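Long-range contacts in peptidyl-prolyl cis-trans isomerase FKBP13, chloroplastic (PDB 1U79), which catalyses the cis-trans isomerization of proline peptide bonds, supplies the major such activity of the chloroplast thylakoid lumen, and regulates accumulation of the Rieske protein: residues Leu14-Lys19 against Gly87-Arg92; Gly30-Ala35 against Pro56-Ile61; Tyr99-Ala104 against Pro114-Leu119. All blocks are in the same frame, centred on the assembly; numbering follows the deposited sequence.

Contact 1: residues Leu14-Lys19 against Gly87-Arg92; sequences LAFCDK and GKRTLR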
ATOM      1  N   LEU A  14      11.122  -0.473   1.910  1.00 14.48           N
ATOM      2  CA  LEU A  14       9.694  -0.431   2.193  1.00 14.37           C
ATOM      3  C   LEU A  14       9.578  -0.254   3.702  1.00 15.01           C
ATOM      4  O   LEU A  14      10.092  -1.078   4.468  1.00 17.22           O
ATOM      5  CB  LEU A  14       9.025  -1.745   1.767  1.00 14.18           C
ATOM      6  CG  LEU A  14       7.504  -1.855   1.884  1.00 15.70           C
ATOM      7  CD1 LEU A  14       6.822  -0.793   1.016  1.00 18.01           C
ATOM      8  CD2 LEU A  14       7.070  -3.252   1.451  1.00 16.87           C
ATOM      9  N   ALA A  15       8.909   0.808   4.138  1.00 14.60           N
ATOM     10  CA  ALA A  15       8.768   1.057   5.568  1.00 16.53           C
ATOM     11  C   ALA A  15       7.308   1.080   5.987  1.00 15.72           C
ATOM     12  O   ALA A  15       6.420   1.353   5.176  1.00 16.36           O
ATOM     13  CB  ALA A  15       9.437   2.362   5.939  1.00 14.98           C
ATOM     14  N   PHE A  16       7.061   0.799   7.257  1.00 15.83           N
ATOM     15  CA  PHE A  16       5.698   0.769   7.749  1.00 15.91           C
ATOM     16  C   PHE A  16       5.616   1.152   9.217  1.00 16.29           C
ATOM     17  O   PHE A  16       6.621   1.204   9.923  1.00 15.75           O
ATOM     18  CB  PHE A  16       5.134  -0.644   7.622  1.00 15.30           C
ATOM     19  CG  PHE A  16       5.610  -1.575   8.719  1.00 15.01           C
ATOM     20  CD1 PHE A  16       6.911  -2.062   8.721  1.00 15.05           C
ATOM     21  CD2 PHE A  16       4.777  -1.893   9.789  1.00 15.71           C
ATOM     22  CE1 PHE A  16       7.382  -2.856   9.781  1.00 14.17           C
ATOM     23  CE2 PHE A  16       5.240  -2.685  10.853  1.00 15.30           C
ATOM     24  CZ  PHE A  16       6.547  -3.163  10.842  1.00 13.96           C
ATOM     25  N   CYS A  17       4.391   1.411   9.653  1.00 17.60           N
ATOM     26  CA  CYS A  17       4.086   1.689  11.048  1.00 20.43           C
ATOM     27  C   CYS A  17       2.645   1.231  11.196  1.00 18.62           C
ATOM     28  O   CYS A  17       1.793   1.590  10.383  1.00 17.50           O
ATOM     29  CB  CYS A  17       4.213   3.180  11.395  1.00 26.97           C
ATOM     30  SG  CYS A  17       3.119   4.297  10.465  1.00 38.23           S
ATOM     31  N   ASP A  18       2.377   0.404  12.200  1.00 17.08           N
ATOM     32  CA  ASP A  18       1.023  -0.068  12.439  1.00 16.53           C
ATOM     33  C   ASP A  18       0.304   0.893  13.382  1.00 15.70           C
ATOM     34  O   ASP A  18       0.455   0.813  14.605  1.00 15.15           O
ATOM     35  CB  ASP A  18       1.033  -1.486  13.030  1.00 17.01           C
ATOM     36  CG  ASP A  18       1.204  -2.559  11.961  1.00 17.08           C
ATOM     37  OD1 ASP A  18       0.650  -2.383  10.851  1.00 14.22           O
ATOM     38  OD2 ASP A  18       1.875  -3.578  12.219  1.00 17.99           O
ATOM     39  N   LYS A  19      -0.465   1.811  12.805  1.00 14.61           N
ATOM     40  CA  LYS A  19      -1.213   2.800  13.581  1.00 14.83           C
ATOM     41  C   LYS A  19      -2.215   2.089  14.483  1.00 15.21           C
ATOM     42  O   LYS A  19      -2.461   2.502  15.614  1.00 14.22           O
ATOM     43  CB  LYS A  19      -1.928   3.771  12.636  1.00 18.41           C
ATOM     44  CG  LYS A  19      -0.967   4.619  11.805  1.00 23.27           C
ATOM     45  CD  LYS A  19      -1.707   5.674  10.999  1.00 27.41           C
ATOM     46  CE  LYS A  19      -0.774   6.814  10.597  1.00 30.36           C
ATOM     47  NZ  LYS A  19      -1.505   7.888   9.872  1.00 30.15           N
ATOM     48  N   GLY A  87      -6.704  -4.167  10.771  1.00 12.38           N
ATOM     49  CA  GLY A  87      -5.603  -3.276  11.079  1.00  9.27           C
ATOM     50  C   GLY A  87      -5.524  -2.035  10.207  1.00 10.51           C
ATOM     51  O   GLY A  87      -6.135  -1.970   9.133  1.00 10.41           O
ATOM     52  N   LYS A  88      -4.795  -1.034  10.685  1.00 10.57           N
ATOM     53  CA  LYS A  88      -4.586   0.192   9.912  1.00 12.49           C
ATOM     54  C   LYS A  88      -3.090   0.399   9.891  1.00 13.69           C
ATOM     55  O   LYS A  88      -2.455   0.536  10.940  1.00 13.31           O
ATOM     56  CB  LYS A  88      -5.251   1.401  10.558  1.00 12.72           C
ATOM     57  CG  LYS A  88      -4.967   2.711   9.821  1.00 16.02           C
ATOM     58  CD  LYS A  88      -5.593   3.875  10.568  1.00 19.30           C
ATOM     59  CE  LYS A  88      -5.375   5.187   9.840  1.00 23.04           C
ATOM     60  NZ  LYS A  88      -5.941   6.303  10.636  1.00 26.81           N
ATOM     61  N   ARG A  89      -2.531   0.422   8.691  1.00 13.90           N
ATOM     62  CA  ARG A  89      -1.100   0.562   8.529  1.00 14.82           C
ATOM     63  C   ARG A  89      -0.724   1.662   7.554  1.00 14.33           C
ATOM     64  O   ARG A  89      -1.403   1.884   6.551  1.00 13.60           O
ATOM     65  CB  ARG A  89      -0.511  -0.766   8.031  1.00 13.87           C
ATOM     66  CG  ARG A  89       0.964  -0.684   7.627  1.00 13.96           C
ATOM     67  CD  ARG A  89       1.541  -2.053   7.273  1.00 14.02           C
ATOM     68  NE  ARG A  89       1.651  -2.925   8.442  1.00 14.77           N
ATOM     69  CZ  ARG A  89       2.197  -4.134   8.418  1.00 14.31           C
ATOM     70  NH1 ARG A  89       2.260  -4.853   9.536  1.00 14.04           N
ATOM     71  NH2 ARG A  89       2.669  -4.632   7.276  1.00 16.19           N
ATOM     72  N   THR A  90       0.359   2.360   7.860  1.00 14.52           N
ATOM     73  CA  THR A  90       0.835   3.387   6.958  1.00 14.77           C
ATOM     74  C   THR A  90       2.037   2.760   6.278  1.00 14.60           C
ATOM     75  O   THR A  90       2.847   2.095   6.931  1.00 11.30           O
ATOM     76  CB  THR A  90       1.263   4.661   7.709  1.00 17.41           C
ATOM     77  OG1 THR A  90       0.129   5.220   8.374  1.00 19.38           O
ATOM     78  CG2 THR A  90       1.808   5.688   6.739  1.00 18.24           C
ATOM     79  N   LEU A  91       2.138   2.939   4.967  1.00 13.55           N
ATOM     80  CA  LEU A  91       3.252   2.385   4.216  1.00 14.56           C
ATOM     81  C   LEU A  91       3.989   3.466   3.446  1.00 13.70           C
ATOM     82  O   LEU A  91       3.360   4.346   2.848  1.00 15.26           O
ATOM     83  CB  LEU A  91       2.766   1.344   3.197  1.00 14.98           C
ATOM     84  CG  LEU A  91       2.210  -0.022   3.600  1.00 16.66           C
ATOM     85  CD1 LEU A  91       1.744  -0.726   2.321  1.00 15.72           C
ATOM     86  CD2 LEU A  91       3.288  -0.863   4.318  1.00 15.34           C
ATOM     87  N   ARG A  92       5.317   3.390   3.469  1.00 13.31           N
ATOM     88  CA  ARG A  92       6.172   4.308   2.722  1.00 13.56           C
ATOM     89  C   ARG A  92       6.829   3.399   1.698  1.00 11.91           C
ATOM     90  O   ARG A  92       7.604   2.502   2.056  1.00 11.88           O
ATOM     91  CB  ARG A  92       7.232   4.953   3.609  1.00 14.76           C
ATOM     92  CG  ARG A  92       8.127   5.926   2.848  1.00 17.77           C
ATOM     93  CD  ARG A  92       8.765   6.965   3.784  1.00 22.43           C
ATOM     94  NE  ARG A  92       9.601   7.917   3.045  1.00 24.46           N
ATOM     95  CZ  ARG A  92      10.828   7.634   2.628  1.00 26.45           C
ATOM     96  NH1 ARG A  92      11.344   6.448   2.889  1.00 29.69           N
ATOM     97  NH2 ARG A  92      11.535   8.515   1.946  1.00 27.64           N
TER

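Contact 2: residues Gly30-Ala35 against Pro56-Ile61; sequences GQLIKA and PLTFRI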
ATOM      1  N   GLY A  30      -2.718 -15.142  -1.690  1.00 20.94           N
ATOM      2  CA  GLY A  30      -3.725 -15.623  -2.627  1.00 20.44           C
ATOM      3  C   GLY A  30      -5.191 -15.404  -2.295  1.00 20.72           C
ATOM      4  O   GLY A  30      -6.063 -15.762  -3.091  1.00 20.71           O
ATOM      5  N   GLN A  31      -5.472 -14.829  -1.132  1.00 18.95           N
ATOM      6  CA  GLN A  31      -6.847 -14.585  -0.713  1.00 19.10           C
ATOM      7  C   GLN A  31      -7.413 -13.286  -1.282  1.00 19.39           C
ATOM      8  O   GLN A  31      -6.690 -12.303  -1.459  1.00 17.61           O
ATOM      9  CB  GLN A  31      -6.925 -14.548   0.815  1.00 19.00           C
ATOM     10  CG  GLN A  31      -8.322 -14.365   1.390  1.00 20.32           C
ATOM     11  CD  GLN A  31      -8.410 -14.809   2.852  1.00 21.32           C
ATOM     12  OE1 GLN A  31      -7.719 -14.275   3.721  1.00 22.31           O
ATOM     13  NE2 GLN A  31      -9.261 -15.796   3.122  1.00 20.45           N
ATOM     14  N   LEU A  32      -8.706 -13.300  -1.580  1.00 17.48           N
ATOM     15  CA  LEU A  32      -9.377 -12.110  -2.095  1.00 17.53           C
ATOM     16  C   LEU A  32      -9.693 -11.291  -0.858  1.00 16.48           C
ATOM     17  O   LEU A  32     -10.416 -11.759   0.028  1.00 14.55           O
ATOM     18  CB  LEU A  32     -10.689 -12.472  -2.805  1.00 17.71           C
ATOM     19  CG  LEU A  32     -11.316 -11.329  -3.618  1.00 17.14           C
ATOM     20  CD1 LEU A  32     -10.438 -11.039  -4.820  1.00 18.70           C
ATOM     21  CD2 LEU A  32     -12.725 -11.704  -4.080  1.00 21.31           C
ATOM     22  N   ILE A  33      -9.164 -10.074  -0.783  1.00 16.59           N
ATOM     23  CA  ILE A  33      -9.408  -9.232   0.386  1.00 16.99           C
ATOM     24  C   ILE A  33      -9.964  -7.868   0.019  1.00 16.93           C
ATOM     25  O   ILE A  33      -9.982  -7.490  -1.154  1.00 17.54           O
ATOM     26  CB  ILE A  33      -8.114  -9.003   1.190  1.00 15.92           C
ATOM     27  CG1 ILE A  33      -7.120  -8.189   0.362  1.00 16.53           C
ATOM     28  CG2 ILE A  33      -7.510 -10.351   1.585  1.00 19.50           C
ATOM     29  CD1 ILE A  33      -5.863  -7.771   1.128  1.00 14.00           C
ATOM     30  N   LYS A  34     -10.397  -7.138   1.042  1.00 16.87           N
ATOM     31  CA  LYS A  34     -10.951  -5.795   0.880  1.00 18.88           C
ATOM     32  C   LYS A  34     -10.107  -4.810   1.668  1.00 18.21           C
ATOM     33  O   LYS A  34      -9.732  -5.088   2.812  1.00 15.65           O
ATOM     34  CB  LYS A  34     -12.367  -5.698   1.448  1.00 22.33           C
ATOM     35  CG  LYS A  34     -13.439  -6.507   0.765  1.00 29.28           C
ATOM     36  CD  LYS A  34     -14.772  -6.208   1.439  1.00 33.14           C
ATOM     37  CE  LYS A  34     -15.925  -6.950   0.792  1.00 37.22           C
ATOM     38  NZ  LYS A  34     -17.223  -6.600   1.441  1.00 41.03           N
ATOM     39  N   ALA A  35      -9.835  -3.652   1.075  1.00 15.49           N
ATOM     40  CA  ALA A  35      -9.067  -2.638   1.769  1.00 14.40           C
ATOM     41  C   ALA A  35      -9.465  -1.234   1.366  1.00 13.18           C
ATOM     42  O   ALA A  35      -9.675  -0.950   0.187  1.00 13.41           O
ATOM     43  CB  ALA A  35      -7.576  -2.828   1.513  1.00 14.95           C
ATOM     44  N   PRO A  56     -14.338   0.119  -1.259  1.00 18.90           N
ATOM     45  CA  PRO A  56     -13.020  -0.393  -0.898  1.00 17.98           C
ATOM     46  C   PRO A  56     -12.484  -1.115  -2.115  1.00 17.70           C
ATOM     47  O   PRO A  56     -13.241  -1.426  -3.042  1.00 15.76           O
ATOM     48  CB  PRO A  56     -13.327  -1.353   0.250  1.00 18.88           C
ATOM     49  CG  PRO A  56     -14.668  -1.900  -0.139  1.00 18.32           C
ATOM     50  CD  PRO A  56     -15.405  -0.654  -0.594  1.00 18.75           C
ATOM     51  N   LEU A  57     -11.187  -1.375  -2.131  1.00 15.76           N
ATOM     52  CA  LEU A  57     -10.607  -2.078  -3.257  1.00 16.76           C
ATOM     53  C   LEU A  57     -10.673  -3.565  -2.957  1.00 18.23           C
ATOM     54  O   LEU A  57     -10.223  -4.007  -1.898  1.00 16.47           O
ATOM     55  CB  LEU A  57      -9.151  -1.654  -3.464  1.00 17.63           C
ATOM     56  CG  LEU A  57      -8.426  -2.291  -4.645  1.00 16.51           C
ATOM     57  CD1 LEU A  57      -9.004  -1.718  -5.939  1.00 18.49           C
ATOM     58  CD2 LEU A  57      -6.927  -2.026  -4.565  1.00 15.90           C
ATOM     59  N   THR A  58     -11.260  -4.334  -3.870  1.00 17.37           N
ATOM     60  CA  THR A  58     -11.338  -5.776  -3.695  1.00 18.43           C
ATOM     61  C   THR A  58     -10.304  -6.374  -4.649  1.00 20.15           C
ATOM     62  O   THR A  58     -10.349  -6.124  -5.849  1.00 20.90           O
ATOM     63  CB  THR A  58     -12.759  -6.302  -4.005  1.00 19.87           C
ATOM     64  OG1 THR A  58     -13.679  -5.797  -3.022  1.00 17.92           O
ATOM     65  CG2 THR A  58     -12.784  -7.828  -3.976  1.00 19.60           C
ATOM     66  N   PHE A  59      -9.350  -7.132  -4.112  1.00 19.90           N
ATOM     67  CA  PHE A  59      -8.288  -7.715  -4.937  1.00 18.71           C
ATOM     68  C   PHE A  59      -7.619  -8.885  -4.224  1.00 19.44           C
ATOM     69  O   PHE A  59      -7.792  -9.042  -3.012  1.00 18.27           O
ATOM     70  CB  PHE A  59      -7.221  -6.648  -5.226  1.00 18.53           C
ATOM     71  CG  PHE A  59      -6.486  -6.167  -3.988  1.00 18.70           C
ATOM     72  CD1 PHE A  59      -5.160  -6.518  -3.770  1.00 18.78           C
ATOM     73  CD2 PHE A  59      -7.130  -5.373  -3.041  1.00 19.20           C
ATOM     74  CE1 PHE A  59      -4.478  -6.083  -2.623  1.00 18.58           C
ATOM     75  CE2 PHE A  59      -6.466  -4.935  -1.893  1.00 17.22           C
ATOM     76  CZ  PHE A  59      -5.135  -5.292  -1.684  1.00 18.28           C
ATOM     77  N   ARG A  60      -6.882  -9.727  -4.952  1.00 18.53           N
ATOM     78  CA  ARG A  60      -6.187 -10.804  -4.246  1.00 20.69           C
ATOM     79  C   ARG A  60      -4.804 -10.324  -3.895  1.00 19.97           C
ATOM     80  O   ARG A  60      -4.136  -9.652  -4.676  1.00 20.41           O
ATOM     81  CB  ARG A  60      -6.039 -12.133  -5.002  1.00 21.58           C
ATOM     82  CG  ARG A  60      -6.436 -12.238  -6.425  1.00 25.36           C
ATOM     83  CD  ARG A  60      -6.982 -13.656  -6.554  1.00 30.38           C
ATOM     84  NE  ARG A  60      -8.127 -13.711  -5.660  1.00 35.46           N
ATOM     85  CZ  ARG A  60      -8.486 -14.751  -4.924  1.00 37.98           C
ATOM     86  NH1 ARG A  60      -7.798 -15.879  -4.955  1.00 41.50           N
ATOM     87  NH2 ARG A  60      -9.531 -14.635  -4.126  1.00 37.18           N
ATOM     88  N   ILE A  61      -4.372 -10.695  -2.706  1.00 20.17           N
ATOM     89  CA  ILE A  61      -3.087 -10.273  -2.207  1.00 17.96           C
ATOM     90  C   ILE A  61      -1.994 -11.292  -2.493  1.00 18.79           C
ATOM     91  O   ILE A  61      -2.234 -12.503  -2.497  1.00 18.47           O
ATOM     92  CB  ILE A  61      -3.198 -10.019  -0.688  1.00 19.61           C
ATOM     93  CG1 ILE A  61      -1.884  -9.457  -0.146  1.00 20.07           C
ATOM     94  CG2 ILE A  61      -3.608 -11.316   0.037  1.00 17.82           C
ATOM     95  CD1 ILE A  61      -1.646  -8.012  -0.540  1.00 20.09           C
TER

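Contact 3: residues Tyr99-Ala104 against Pro114-Leu119; sequences YGDRGA and PPASVL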
ATOM      1  N   TYR A  99       5.762   2.579  -8.895  1.00 13.31           N
ATOM      2  CA  TYR A  99       5.705   2.797 -10.337  1.00 16.08           C
ATOM      3  C   TYR A  99       7.035   3.184 -10.997  1.00 18.22           C
ATOM      4  O   TYR A  99       7.072   3.562 -12.172  1.00 17.98           O
ATOM      5  CB  TYR A  99       4.633   3.844 -10.641  1.00 15.15           C
ATOM      6  CG  TYR A  99       3.268   3.434 -10.143  1.00 14.94           C
ATOM      7  CD1 TYR A  99       2.542   2.429 -10.789  1.00 18.43           C
ATOM      8  CD2 TYR A  99       2.713   4.019  -9.008  1.00 14.99           C
ATOM      9  CE1 TYR A  99       1.299   2.019 -10.312  1.00 17.36           C
ATOM     10  CE2 TYR A  99       1.471   3.614  -8.520  1.00 17.38           C
ATOM     11  CZ  TYR A  99       0.772   2.614  -9.175  1.00 17.52           C
ATOM     12  OH  TYR A  99      -0.443   2.197  -8.687  1.00 15.72           O
ATOM     13  N   GLY A 100       8.125   3.092 -10.245  1.00 18.45           N
ATOM     14  CA  GLY A 100       9.431   3.405 -10.798  1.00 21.84           C
ATOM     15  C   GLY A 100       9.578   4.769 -11.456  1.00 25.68           C
ATOM     16  O   GLY A 100       8.829   5.699 -11.157  1.00 26.20           O
ATOM     17  N   ASP A 101      10.547   4.894 -12.360  1.00 28.15           N
ATOM     18  CA  ASP A 101      10.785   6.167 -13.045  1.00 33.30           C
ATOM     19  C   ASP A 101       9.785   6.416 -14.156  1.00 33.84           C
ATOM     20  O   ASP A 101       9.859   7.410 -14.870  1.00 35.70           O
ATOM     21  CB  ASP A 101      12.194   6.206 -13.623  1.00 37.98           C
ATOM     22  CG  ASP A 101      13.252   6.116 -12.558  1.00 41.86           C
ATOM     23  OD1 ASP A 101      13.138   6.845 -11.548  1.00 44.66           O
ATOM     24  OD2 ASP A 101      14.197   5.322 -12.733  1.00 44.34           O
ATOM     25  N   ARG A 102       8.843   5.499 -14.289  1.00 34.68           N
ATOM     26  CA  ARG A 102       7.821   5.582 -15.309  1.00 35.55           C
ATOM     27  C   ARG A 102       6.693   6.492 -14.827  1.00 33.34           C
ATOM     28  O   ARG A 102       6.171   7.307 -15.586  1.00 33.04           O
ATOM     29  CB  ARG A 102       7.300   4.176 -15.561  1.00 40.95           C
ATOM     30  CG  ARG A 102       6.761   3.894 -16.935  1.00 47.48           C
ATOM     31  CD  ARG A 102       6.509   2.398 -17.029  1.00 53.36           C
ATOM     32  NE  ARG A 102       5.950   1.982 -18.309  1.00 58.99           N
ATOM     33  CZ  ARG A 102       5.653   0.722 -18.611  1.00 62.14           C
ATOM     34  NH1 ARG A 102       5.865  -0.241 -17.723  1.00 64.62           N
ATOM     35  NH2 ARG A 102       5.142   0.421 -19.797  1.00 64.20           N
ATOM     36  N   GLY A 103       6.338   6.361 -13.552  1.00 30.11           N
ATOM     37  CA  GLY A 103       5.255   7.156 -13.005  1.00 27.82           C
ATOM     38  C   GLY A 103       3.939   6.488 -13.358  1.00 26.91           C
ATOM     39  O   GLY A 103       3.935   5.401 -13.935  1.00 27.18           O
ATOM     40  N   ALA A 104       2.822   7.122 -13.016  1.00 25.34           N
ATOM     41  CA  ALA A 104       1.512   6.561 -13.315  1.00 24.81           C
ATOM     42  C   ALA A 104       0.501   7.678 -13.541  1.00 23.74           C
ATOM     43  O   ALA A 104       0.715   8.810 -13.111  1.00 22.25           O
ATOM     44  CB  ALA A 104       1.056   5.665 -12.173  1.00 24.19           C
ATOM     45  N   PRO A 114       4.364  11.310 -10.315  1.00 16.91           N
ATOM     46  CA  PRO A 114       5.628  11.622 -10.973  1.00 15.66           C
ATOM     47  C   PRO A 114       6.616  10.469 -10.960  1.00 15.50           C
ATOM     48  O   PRO A 114       6.558   9.577 -10.095  1.00 14.30           O
ATOM     49  CB  PRO A 114       6.157  12.804 -10.162  1.00 15.94           C
ATOM     50  CG  PRO A 114       4.920  13.454  -9.654  1.00 15.48           C
ATOM     51  CD  PRO A 114       4.092  12.275  -9.235  1.00 14.78           C
ATOM     52  N   PRO A 115       7.537  10.463 -11.932  1.00 13.36           N
ATOM     53  CA  PRO A 115       8.543   9.407 -11.999  1.00 14.08           C
ATOM     54  C   PRO A 115       9.341   9.405 -10.688  1.00 13.64           C
ATOM     55  O   PRO A 115       9.551  10.464 -10.086  1.00 13.66           O
ATOM     56  CB  PRO A 115       9.410   9.830 -13.179  1.00 16.59           C
ATOM     57  CG  PRO A 115       8.423  10.549 -14.095  1.00 15.80           C
ATOM     58  CD  PRO A 115       7.614  11.363 -13.104  1.00 16.49           C
ATOM     59  N   ALA A 116       9.753   8.216 -10.246  1.00 13.04           N
ATOM     60  CA  ALA A 116      10.571   8.055  -9.043  1.00 13.87           C
ATOM     61  C   ALA A 116       9.909   8.553  -7.771  1.00 13.77           C
ATOM     62  O   ALA A 116      10.583   9.042  -6.859  1.00 14.45           O
ATOM     63  CB  ALA A 116      11.923   8.759  -9.237  1.00 13.72           C
ATOM     64  N   SER A 117       8.593   8.399  -7.699  1.00 11.91           N
ATOM     65  CA  SER A 117       7.843   8.834  -6.537  1.00 13.91           C
ATOM     66  C   SER A 117       7.789   7.835  -5.387  1.00 12.41           C
ATOM     67  O   SER A 117       7.474   6.665  -5.576  1.00 13.62           O
ATOM     68  CB  SER A 117       6.395   9.165  -6.927  1.00 16.08           C
ATOM     69  OG  SER A 117       6.314  10.325  -7.741  1.00 14.58           O
ATOM     70  N   VAL A 118       8.101   8.312  -4.189  1.00 12.36           N
ATOM     71  CA  VAL A 118       7.965   7.493  -2.993  1.00 11.67           C
ATOM     72  C   VAL A 118       6.475   7.674  -2.711  1.00 12.84           C
ATOM     73  O   VAL A 118       5.962   8.794  -2.779  1.00 11.82           O
ATOM     74  CB  VAL A 118       8.753   8.069  -1.806  1.00 13.61           C
ATOM     75  CG1 VAL A 118       8.352   7.340  -0.523  1.00 13.46           C
ATOM     76  CG2 VAL A 118      10.248   7.936  -2.063  1.00 12.06           C
ATOM     77  N   LEU A 119       5.767   6.592  -2.422  1.00 11.82           N
ATOM     78  CA  LEU A 119       4.340   6.712  -2.165  1.00 12.01           C
ATOM     79  C   LEU A 119       3.985   6.446  -0.712  1.00 13.08           C
ATOM     80  O   LEU A 119       4.575   5.590  -0.060  1.00 13.72           O
ATOM     81  CB  LEU A 119       3.573   5.728  -3.047  1.00 12.68           C
ATOM     82  CG  LEU A 119       3.892   5.759  -4.541  1.00 14.17           C
ATOM     83  CD1 LEU A 119       2.983   4.769  -5.266  1.00 11.18           C
ATOM     84  CD2 LEU A 119       3.684   7.177  -5.088  1.00 13.73           C
TER
HETATM   85  O   HOH W   1       6.121   5.186  -7.647  1.00 11.13           O
HETATM   86  O   HOH W   2       6.930   6.723  -9.825  1.00 20.24           O

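Contact 1: residues Leu14-Lys19 against Gly87-Arg92
D18 OD1 takes two bonds from the guanidinium group of R89. The strong one comes from R89 NE, 2.7 Å from D18 OD1 and close to straight. The second, from R89 NH1, is weak. R89 NH1 also donates to D18 OD2 at 3.0 Å, on the syn lone pair of that oxygen. The salt bridge is thus side-on, but not flat: the carboxylate and guanidinium planes are turned 32° apart. The R89 chain bends at chi3 (-69°), which brings the guanidinium beside both D18 and F16. F16 CD2 lies over one guanidinium face, 3.6 Å from R89 NE. R89 NH2 is held by the backbone oxygens of G73 and P81. Replacing R89 by an alanine would probably leave the D18 carboxylate without its cation and the G73 and P81 oxygens without this donor.

These residues sit on antiparallel strands 15-18 and 88-93 of the curved FKBP sheet. Strand 15-18 is paired with the short strand 8-9 too. A15 and R92 form a hydrogen-bonded pair, with R92 N 2.9 Å from A15 O. C17 and T90 form the next such pair, and T90 N reaches C17 O at 3.0 Å. Between them F16 and L91 form a non-hydrogen-bonded pair on the face of D18 and R89; F16 CB rests on L91 CD2 at 3.8 Å.

The other face carries C17 and T90. C17 SG stands between its backbone N and carbonyl carbon (chi1 60°), and meets T90 CB at 3.3 Å, a tight contact. The same sulfur forms the disulfide with C5, tying the N-terminal end of the chain to strand 15-18. T90 OG1 is hydrogen-bonded to D122 on strand 119-128. K19 NZ has a long, weak ion pair with D122, and lies 4.8 Å from the like-charged K88 NZ.

Contact 2: residues Gly30-Ala35 against Pro56-Ile61
The F59 ring has I33 over one face and A35 at its edge. I33 CG1 lies 4.2 Å from the ring centroid, 21° off the normal, a CH-pi contact. A35 CB approaches near the ring plane, 4.2 Å from F59 CE2. The W70 ring also meets F59, with the planes about 55° apart. The R60 guanidinium has the backbone of G30 and Q31 over one face and L32 at its edge. R60 NH2 comes too close to L32 CB in the model, so the position of the guanidinium is doubtful.

The segments lie on antiparallel strands 32-40 and 57-60 of the FKBP sheet. The face that carries I33, A35, L57 and F59 packs toward helix 68-75. L57 and F59 both touch W70. In FKBP relatives the matching tryptophan floors the ligand pocket, so this contact probably backs the active site.

I33 CG1 and F59 CG both stand between their own backbone N and carbonyl carbon (chi1 near 65°). This brings the two groups across each other obliquely. I33 CD1 then touches F59 CZ at 3.8 Å and I61 CB at 3.9 Å. On the other face L32 CG meets T58 CG2 at 3.8 Å, and K34 runs alongside T58.

I33 with F59 and A35 with L57 are hydrogen-bonded pairs. Beyond the strand ends, I61 N donates to Q31 O. G30 has backbone angles that call for glycine, and its N bonds to I61 O at 2.8 Å.

Contact 3: residues Tyr99-Ala104 against Pro114-Leu119
G100 and A116 join two surface loops of the FKBP domain by one direct hydrogen bond. Between the loops in sequence lies the small hairpin of strands 104-107 and 110-111, which holds the C106-C111 disulfide. P114 to S117 form a type II beta turn. Y99 matches a tyrosine that lines the ligand pocket in FKBP relatives, so these loops probably border the active site.

The direct bond runs from A116 N to G100 O at 2.8 Å. The donor lies above the carbonyl plane, 43° out of it, and so is not on a lone pair. G100 O has a second partner, water 2, which donates to it. Water 2 also donates to P114 O at 2.9 Å and accepts from S117 N. It thereby ties the two ends of the turn to the opposite loop. Water 1 makes another bridge: it accepts from Y99 N and donates to S117 O, each at 2.9 Å. Within its own loop, Y99 O receives G103 N.

Close contacts of carbon with oxygen come next. P115 CB presses on D101 O at 3.0 Å, a tight fit. A116 CB lies 3.2 Å from D101 OD1, because the aspartate turns its end back toward the turn. G103 comes close to the backbone at P114 and P115. A CB there would sit tight against P115 N and be jammed against the R102 carbonyl oxygen, which calls for glycine.

The apolar part is small. Within its own loop, A104 CB covers the centre of one face of the Y99 ring. Y99 CG is anti to its carbonyl carbon (chi1 -59°), which swings the ring toward L119. Across the contact, L119 CD1 touches Y99 CE2 and Y99 CD2, each at 3.8 Å.

How the contacts relate
Contacts 1 and 2 pair strands of the same curved sheet, and both are partly buried. Contact 3 joins surface loops. Strand 119-128 lies between strands 88-93 and 32-40, and so connects the first two, whose centres are about 17 Å apart. Contact 2 is nested within the chain loop closed by contact 1. Their chemistry differs: contact 1 adds a salt bridge and a disulfide cysteine to its backbone ladder, while contact 2 adds an aliphatic and aromatic cluster. Contact 3 has one direct bond and relies on water. It touches contact 1 where R92 CG meets V118 CG1 at 3.7 Å. Contacts 2 and 3 lie on opposite sides of the chain's centre.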